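Local atomic coordinates of beta-galactoside-binding lectin (Gallus gallus, PDB entry 1QMJ), a protein that binds beta-galactosides such as lactose as a homodimeric galectin and may take part in regulating differentiation. Residues K17-I22 with V126-F131; S37-L42 with N108-E113. All coordinates share one frame; numbering follows the deposited sequence.

Contact 1 (K17-I22 with V126-F131); sequences KVKGKI and VKAIKF
Lys19 O is gripped by two consecutive backbone amides of the partner strand: Lys127 N lies 2.8 Å from Lys19 O, and Ala128 N reaches the same oxygen at 3.2 Å. Both donors come from one face of the Lys19 carbonyl plane, and the Ala128 amide stands well above that plane, 40° out of it. Two residues set against one define a classic beta bulge, which moves the register of antiparallel strands 17-22 and 126-131 by one residue. Toward Lys17 the pairing is regular: Lys19 N bonds to Ala128 O, and Lys17 and Lys130 exchange a nearly straight pair of bonds, Lys130 N to Lys17 O at 2.8 Å and Lys17 N to Lys130 O at 3.0 Å. On the other side of the bulge Gly20 faces Val126, their CA atoms only 4.1 Å apart. On the sheet face bearing Lys17, Lys19, Ala128 and Lys130, Lys19 runs straight to CD (chi2 -178°), which lies 3.6 Å from Lys130 CE; the bend at chi3 (73°) comes only after CD and redirects CE and NZ. The two aliphatic stems touch while their like-charged NZ atoms remain 5.4 Å apart. Val18, Val126 and Ile129 point to the other face, into the core between the two sheets of the galectin beta-sandwich, where Val120 of strand 117-122 meets Val18 and Val126, and Leu118 meets Ile129. Strand 83-90 flanks strand 17-22, with Val18 bonded through its backbone to Ile86; beyond Ala128, Ile129 and Lys130 an antiparallel strand of the second subunit carries the five-stranded sheet across the dimer interface.

Contact 2 (S37-L42 with N108-E113); sequences SSTLML and NRLGME
Met41 and Met112 lie across each other where the corner of strand 39-47 meets the loop that leaves strand 103-107, at one end of the galectin beta-sandwich. Met41 CE lies 3.6 Å from Met112 CB, while the sulfur, SD of Met112, sits 3.9 Å from Met41 CB. Each chain runs out with CG anti to its own backbone nitrogen (chi1 175° for Met41, -150° for Met112) and then bends at chi3, which puts Met41 CE over Met112 CB and SD, while Met112 CE lies between Thr39 CG2 and Met41 CB. Thr39 adds its methyl rather than its hydroxyl: CG2 also touches CD2 of Leu110 at 3.5 Å. The same Leu110 methyl rests against the backbone of strand 39-47, 3.5 Å from Leu40 O. Val95 of strand 94-98 and Ile115 also pack on Met41, and Leu40, pointing away from the loop, lies near Trp67 of the predicted galactoside site. A type I turn from Asn108 to Gly111, closed by Gly111 N to Asn108 O, shapes this part of the loop; Gly111 has positive phi, which favours glycine. Asn108 braces the turn with its amide, ND2 donating to Met112 O at 2.8 Å in the carbonyl plane and on a lone pair, while Met112 N gives a weak bond back to OD1. The same ND2 also bonds to Asp91 O. Arg109 hydrogen-bonds through NH1 to Ser61 OG and through NH2 to Glu69 O. A single water bridges the segments, donating to Met41 O at 2.8 Å and accepting from Arg109 N at 3.0 Å.

How the contacts relate
From the N terminus the chain first lays down 17-22, inside the five-stranded sheet, then crosses to the other sheet and reaches 37-42. The loop opened there closes 66 residues later at 108-113, making contact 2; the chain then returns through strand 117-122 and ends with 126-131, which closes the wider loop of contact 1. Contact 2 is therefore nested inside contact 1. Their centres lie 21 Å apart on opposite sides of the chain's centre, and they do not touch. Contact 1 joins two neighbouring strands at the dimer side, pairing an early strand with the last strand of the chain, whereas contact 2 fastens a connecting loop to strand 39-47 of the opposite sheet.

Contact 1 (K17-I22 with V126-F131)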
# COMPACT_ATOMS: atom_id res chain seq x y z
N LYS A 17 6.15 2.47 -7.62
CA LYS A 17 5.36 2.05 -8.78
C LYS A 17 3.94 1.68 -8.39
O LYS A 17 3.72 0.84 -7.51
CB LYS A 17 5.98 0.82 -9.43
CG LYS A 17 7.39 1.06 -9.96
CD LYS A 17 7.94 -0.15 -10.72
CE LYS A 17 9.18 0.16 -11.54
NZ LYS A 17 9.39 -0.79 -12.64
N VAL A 18 3.02 2.33 -9.06
CA VAL A 18 1.60 2.10 -8.87
C VAL A 18 1.03 1.51 -10.15
O VAL A 18 1.02 2.15 -11.20
CB VAL A 18 0.86 3.41 -8.56
CG1 VAL A 18 -0.65 3.21 -8.43
CG2 VAL A 18 1.31 4.06 -7.26
N LYS A 19 0.56 0.29 -10.02
CA LYS A 19 -0.04 -0.45 -11.13
C LYS A 19 -1.54 -0.53 -10.90
O LYS A 19 -2.00 -0.72 -9.77
CB LYS A 19 0.52 -1.87 -11.21
CG LYS A 19 2.05 -1.92 -11.18
CD LYS A 19 2.60 -3.34 -11.31
CE LYS A 19 2.46 -3.91 -12.73
NZ LYS A 19 1.08 -4.24 -13.09
N GLY A 20 -2.28 -0.38 -11.97
CA GLY A 20 -3.74 -0.42 -11.89
C GLY A 20 -4.36 -0.34 -13.28
O GLY A 20 -3.67 -0.45 -14.30
N LYS A 21 -5.66 -0.16 -13.26
CA LYS A 21 -6.45 -0.06 -14.47
C LYS A 21 -7.39 1.14 -14.39
O LYS A 21 -8.10 1.33 -13.39
CB LYS A 21 -7.30 -1.33 -14.65
CG LYS A 21 -8.19 -1.29 -15.89
CD LYS A 21 -9.61 -1.81 -15.62
CE LYS A 21 -10.53 -1.67 -16.84
NZ LYS A 21 -10.06 -2.43 -18.01
N ILE A 22 -7.36 1.91 -15.46
CA ILE A 22 -8.23 3.08 -15.59
C ILE A 22 -9.61 2.56 -16.00
O ILE A 22 -9.74 1.79 -16.96
CB ILE A 22 -7.67 4.03 -16.67
CG1 ILE A 22 -6.22 4.45 -16.42
CG2 ILE A 22 -8.47 5.33 -16.80
CD1 ILE A 22 -5.57 5.11 -17.64
N VAL A 126 -6.43 0.15 -8.35
CA VAL A 126 -5.09 -0.26 -7.97
C VAL A 126 -4.99 -1.78 -7.95
O VAL A 126 -5.89 -2.48 -7.45
CB VAL A 126 -4.70 0.30 -6.57
CG1 VAL A 126 -3.25 -0.03 -6.24
CG2 VAL A 126 -4.93 1.80 -6.52
N LYS A 127 -3.90 -2.29 -8.49
CA LYS A 127 -3.67 -3.72 -8.55
C LYS A 127 -2.40 -4.06 -7.77
O LYS A 127 -2.28 -5.17 -7.25
CB LYS A 127 -3.52 -4.16 -10.01
CG LYS A 127 -4.44 -5.29 -10.42
CD LYS A 127 -4.07 -6.61 -9.77
CE LYS A 127 -4.97 -7.74 -10.26
NZ LYS A 127 -6.41 -7.46 -9.98
N ALA A 128 -1.48 -3.11 -7.67
CA ALA A 128 -0.23 -3.35 -6.96
C ALA A 128 0.56 -2.07 -6.73
O ALA A 128 0.48 -1.13 -7.52
CB ALA A 128 0.62 -4.34 -7.75
N ILE A 129 1.31 -2.04 -5.62
CA ILE A 129 2.17 -0.92 -5.25
C ILE A 129 3.53 -1.55 -4.95
O ILE A 129 3.64 -2.42 -4.08
CB ILE A 129 1.67 -0.15 -4.00
CG1 ILE A 129 0.30 0.47 -4.30
CG2 ILE A 129 2.68 0.92 -3.59
CD1 ILE A 129 -0.02 1.72 -3.51
N LYS A 130 4.55 -1.16 -5.70
CA LYS A 130 5.89 -1.70 -5.54
C LYS A 130 6.89 -0.64 -5.12
O LYS A 130 6.76 0.52 -5.48
CB LYS A 130 6.37 -2.33 -6.85
CG LYS A 130 5.48 -3.42 -7.41
CD LYS A 130 6.05 -3.94 -8.72
CE LYS A 130 5.15 -5.00 -9.35
NZ LYS A 130 5.70 -5.46 -10.66
N PHE A 131 7.92 -1.06 -4.38
CA PHE A 131 8.96 -0.15 -3.92
C PHE A 131 10.31 -0.65 -4.45
O PHE A 131 10.58 -1.85 -4.46
CB PHE A 131 8.96 -0.07 -2.39
CG PHE A 131 7.61 0.24 -1.81
CD1 PHE A 131 7.18 1.56 -1.70
CD2 PHE A 131 6.75 -0.78 -1.41
CE1 PHE A 131 5.90 1.86 -1.22
CE2 PHE A 131 5.48 -0.50 -0.93
CZ PHE A 131 5.05 0.83 -0.83

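Contact 2 (S37-L42 with N108-E113)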
# COMPACT_ATOMS: atom_id res chain seq x y z
N SER A 37 -2.26 14.52 3.70
CA SER A 37 -3.33 14.97 2.78
C SER A 37 -3.37 16.51 2.60
O SER A 37 -3.92 17.01 1.61
CB SER A 37 -4.71 14.55 3.31
OG SER A 37 -4.77 14.73 4.72
N SER A 38 -2.79 17.24 3.53
CA SER A 38 -2.80 18.72 3.45
C SER A 38 -1.52 19.26 2.79
O SER A 38 -1.49 20.40 2.29
CB SER A 38 -2.90 19.32 4.85
OG SER A 38 -4.12 18.93 5.46
N THR A 39 -0.49 18.45 2.79
CA THR A 39 0.80 18.83 2.19
C THR A 39 1.25 17.76 1.22
O THR A 39 1.72 16.68 1.62
CB THR A 39 1.84 19.01 3.29
OG1 THR A 39 1.42 20.03 4.19
CG2 THR A 39 3.21 19.42 2.75
N LEU A 40 1.09 18.08 -0.05
CA LEU A 40 1.44 17.19 -1.15
C LEU A 40 2.57 17.75 -1.99
O LEU A 40 2.56 18.93 -2.38
CB LEU A 40 0.25 16.99 -2.07
CG LEU A 40 -0.99 16.46 -1.35
CD1 LEU A 40 -2.20 16.33 -2.28
CD2 LEU A 40 -0.77 15.08 -0.74
N MET A 41 3.51 16.89 -2.25
CA MET A 41 4.65 17.22 -3.07
C MET A 41 4.19 17.24 -4.52
O MET A 41 4.70 18.00 -5.35
CB MET A 41 5.76 16.18 -2.88
CG MET A 41 6.96 16.40 -3.80
SD MET A 41 8.07 15.01 -3.83
CE MET A 41 8.61 14.63 -2.17
N LEU A 42 3.22 16.39 -4.81
CA LEU A 42 2.69 16.29 -6.17
C LEU A 42 1.29 15.67 -6.23
O LEU A 42 1.02 14.62 -5.61
CB LEU A 42 3.60 15.43 -7.02
CG LEU A 42 2.97 15.04 -8.35
CD1 LEU A 42 2.75 16.23 -9.28
CD2 LEU A 42 3.81 14.04 -9.13
N ASN A 108 10.05 20.33 -7.33
CA ASN A 108 9.86 20.01 -5.93
C ASN A 108 9.76 21.37 -5.23
O ASN A 108 10.72 21.85 -4.63
CB ASN A 108 11.05 19.20 -5.39
CG ASN A 108 10.86 18.72 -3.96
OD1 ASN A 108 9.98 19.19 -3.23
ND2 ASN A 108 11.70 17.77 -3.54
N ARG A 109 8.59 21.99 -5.35
CA ARG A 109 8.34 23.30 -4.78
C ARG A 109 8.53 23.35 -3.26
O ARG A 109 9.12 24.29 -2.73
CB ARG A 109 6.92 23.77 -5.12
CG ARG A 109 6.61 23.93 -6.61
CD ARG A 109 5.16 24.36 -6.77
NE ARG A 109 4.77 24.59 -8.16
CZ ARG A 109 3.51 24.63 -8.59
NH1 ARG A 109 2.50 24.45 -7.75
NH2 ARG A 109 3.25 24.89 -9.87
N LEU A 110 8.02 22.34 -2.58
CA LEU A 110 8.10 22.28 -1.12
C LEU A 110 9.47 21.90 -0.56
O LEU A 110 9.66 21.94 0.66
CB LEU A 110 7.02 21.33 -0.59
CG LEU A 110 5.57 21.85 -0.49
CD1 LEU A 110 5.15 22.58 -1.74
CD2 LEU A 110 4.64 20.69 -0.23
N GLY A 111 10.40 21.53 -1.43
CA GLY A 111 11.74 21.16 -0.98
C GLY A 111 11.72 19.94 -0.07
O GLY A 111 12.62 19.73 0.75
N MET A 112 10.69 19.12 -0.23
CA MET A 112 10.51 17.92 0.56
C MET A 112 11.66 16.95 0.26
O MET A 112 12.14 16.88 -0.88
CB MET A 112 9.16 17.29 0.21
CG MET A 112 8.51 16.53 1.32
SD MET A 112 6.84 16.06 0.86
CE MET A 112 6.01 17.60 0.95
N GLU A 113 12.12 16.23 1.28
CA GLU A 113 13.23 15.27 1.12
C GLU A 113 12.87 13.79 1.28
O GLU A 113 13.73 12.92 1.16
CB GLU A 113 14.41 15.63 2.02
CG GLU A 113 14.05 16.03 3.45
CD GLU A 113 14.10 17.54 3.66
OE1 GLU A 113 15.21 18.11 3.60
OE2 GLU A 113 13.03 18.15 3.89
O HOH W 1 6.20 20.31 -5.80